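Local structure of telomerase reverse transcriptase (Takifugu rubripes, 4LMO) at residues A[77-82]-A[133-138]. The protein forms, with its RNA-binding domain represented here, the catalytic subunit of telomerase, the reverse transcriptase that extends chromosome ends by copying an RNA template. Numbering follows the deposited sequence.
Sequences SQLLRQ and VIPQEL
Pro135 lodges against helix 73-85 between the side chains of Gln78 and Leu79, its ring directed at the helix surface. Leu79 meets the ring at about a right angle, with CB 3.8 Å from Pro135 CD. Because its CG stands anti to the backbone N (chi1 -173°), the isobutyl group passes the proline, and its two methyls reach different partners. Leu79 CD1 touches Ile134 CD1 at 3.8 Å, the two side chains running alongside each other in the same direction, and also meets CD1 of Leu138, which comes across it almost perpendicularly. The other methyl, Leu79 CD2, lies 3.9 Å from Val133 CG1, which rests as well on the backbone oxygen of Leu79. On the other flank Gln78, fully extended, runs past Pro135 in the opposite sense and brings its amide alongside CB and CG of the ring, with Gln78 CD 3.8 Å from Pro135 CB. Shortening Gln78 to an alanine removes the amide, which would probably leave Pro135 CB and CG without their neighbour on this side and open a gap there. The CB of Gln82 is directed at residues 133-138 and packs 3.6 Å from the carbonyl oxygen of Val133. Phe212, Leu208 and Phe204 of helix 191-220 touch Val133, Ile134 and Leu138 respectively, so that this helix also borders the apolar cluster. The contact is plain helix-to-turn packing: the proline-containing link between helices 119-133 and 136-139 is pressed onto helix 73-85 within the largely helical telomerase RNA-binding domain.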
loop_
_atom_site.group_PDB
_atom_site.type_symbol
_atom_site.label_atom_id
_atom_site.label_comp_id
_atom_site.label_asym_id
_atom_site.label_seq_id
_atom_site.Cartn_x
_atom_site.Cartn_y
_atom_site.Cartn_z
ATOM N N SER A 77 12.189 5.518 -8.982
ATOM C CA SER A 77 13.024 6.285 -8.060
ATOM C C SER A 77 12.241 7.490 -7.554
ATOM O O SER A 77 12.293 7.817 -6.367
ATOM C CB SER A 77 14.307 6.756 -8.748
ATOM O OG SER A 77 15.066 5.661 -9.222
ATOM N N GLN A 78 11.514 8.131 -8.468
ATOM C CA GLN A 78 10.640 9.257 -8.153
ATOM C C GLN A 78 9.552 8.845 -7.162
ATOM O O GLN A 78 9.298 9.553 -6.183
ATOM C CB GLN A 78 10.013 9.808 -9.437
ATOM C CG GLN A 78 9.278 11.131 -9.274
ATOM C CD GLN A 78 8.461 11.510 -10.498
ATOM O OE1 GLN A 78 7.487 12.258 -10.398
ATOM N NE2 GLN A 78 8.851 10.995 -11.663
ATOM N N LEU A 79 8.925 7.697 -7.424
ATOM C CA LEU A 79 7.894 7.130 -6.554
ATOM C C LEU A 79 8.400 6.954 -5.123
ATOM O O LEU A 79 7.724 7.338 -4.168
ATOM C CB LEU A 79 7.399 5.788 -7.119
ATOM C CG LEU A 79 6.203 5.067 -6.480
ATOM C CD1 LEU A 79 5.572 4.096 -7.471
ATOM C CD2 LEU A 79 6.590 4.339 -5.198
ATOM N N LEU A 80 9.586 6.369 -4.987
ATOM C CA LEU A 80 10.195 6.151 -3.679
ATOM C C LEU A 80 10.556 7.459 -2.980
ATOM O O LEU A 80 10.468 7.556 -1.757
ATOM C CB LEU A 80 11.426 5.252 -3.798
ATOM C CG LEU A 80 11.165 3.762 -4.028
ATOM C CD1 LEU A 80 12.453 3.056 -4.400
ATOM C CD2 LEU A 80 10.547 3.110 -2.798
ATOM N N ARG A 81 10.949 8.458 -3.766
ATOM C CA ARG A 81 11.303 9.775 -3.246
ATOM C C ARG A 81 10.062 10.488 -2.709
ATOM O O ARG A 81 10.112 11.136 -1.657
ATOM C CB ARG A 81 11.950 10.603 -4.354
ATOM C CG ARG A 81 13.088 11.506 -3.911
ATOM C CD ARG A 81 14.149 11.569 -5.004
ATOM N NE ARG A 81 13.548 11.775 -6.323
ATOM C CZ ARG A 81 13.957 11.189 -7.447
ATOM N NH1 ARG A 81 14.979 10.341 -7.437
ATOM N NH2 ARG A 81 13.331 11.447 -8.587
ATOM N N GLN A 82 8.954 10.352 -3.435
ATOM C CA GLN A 82 7.677 10.931 -3.029
ATOM C C GLN A 82 7.091 10.204 -1.818
ATOM O O GLN A 82 6.382 10.809 -1.012
ATOM C CB GLN A 82 6.685 10.930 -4.195
ATOM C CG GLN A 82 7.036 11.909 -5.308
ATOM C CD GLN A 82 6.020 11.927 -6.438
ATOM O OE1 GLN A 82 4.852 11.590 -6.250
ATOM N NE2 GLN A 82 6.464 12.330 -7.622
ATOM N N VAL A 133 2.133 9.957 -3.812
ATOM C CA VAL A 133 3.257 9.038 -4.019
ATOM C C VAL A 133 3.432 8.594 -5.480
ATOM O O VAL A 133 4.550 8.614 -5.999
ATOM C CB VAL A 133 3.182 7.823 -3.059
ATOM C CG1 VAL A 133 4.312 6.836 -3.321
ATOM C CG2 VAL A 133 3.220 8.287 -1.608
ATOM N N ILE A 134 2.342 8.206 -6.138
ATOM C CA ILE A 134 2.432 7.642 -7.490
ATOM C C ILE A 134 2.589 8.736 -8.547
ATOM O O ILE A 134 1.677 9.549 -8.730
ATOM C CB ILE A 134 1.220 6.740 -7.836
ATOM C CG1 ILE A 134 0.907 5.743 -6.703
ATOM C CG2 ILE A 134 1.432 6.030 -9.169
ATOM C CD1 ILE A 134 2.064 4.876 -6.243
ATOM N N PRO A 135 3.746 8.763 -9.246
ATOM C CA PRO A 135 3.951 9.750 -10.311
ATOM C C PRO A 135 2.868 9.630 -11.381
ATOM O O PRO A 135 2.519 8.518 -11.783
ATOM C CB PRO A 135 5.322 9.374 -10.884
ATOM C CG PRO A 135 6.009 8.645 -9.778
ATOM C CD PRO A 135 4.918 7.882 -9.086
ATOM N N GLN A 136 2.343 10.774 -11.816
ATOM C CA GLN A 136 1.200 10.832 -12.732
ATOM C C GLN A 136 1.415 10.083 -14.051
ATOM O O GLN A 136 0.482 9.462 -14.569
ATOM C CB GLN A 136 0.780 12.292 -12.977
ATOM C CG GLN A 136 -0.246 12.527 -14.089
ATOM C CD GLN A 136 -1.580 11.825 -13.867
ATOM O OE1 GLN A 136 -2.013 11.614 -12.731
ATOM N NE2 GLN A 136 -2.244 11.466 -14.962
ATOM N N GLU A 137 2.635 10.125 -14.582
ATOM C CA GLU A 137 2.933 9.460 -15.852
ATOM C C GLU A 137 2.794 7.936 -15.799
ATOM O O GLU A 137 2.625 7.292 -16.837
ATOM C CB GLU A 137 4.297 9.883 -16.423
ATOM C CG GLU A 137 5.419 10.036 -15.410
ATOM C CD GLU A 137 5.620 11.470 -14.943
ATOM O OE1 GLU A 137 6.585 12.115 -15.409
ATOM O OE2 GLU A 137 4.818 11.954 -14.114
ATOM N N LEU A 138 2.850 7.368 -14.592
ATOM C CA LEU A 138 2.656 5.931 -14.397
ATOM C C LEU A 138 1.209 5.491 -14.612
ATOM O O LEU A 138 0.960 4.353 -15.021
ATOM C CB LEU A 138 3.142 5.484 -13.015
ATOM C CG LEU A 138 4.636 5.219 -12.810
ATOM C CD1 LEU A 138 4.908 4.839 -11.364
ATOM C CD2 LEU A 138 5.156 4.132 -13.741
#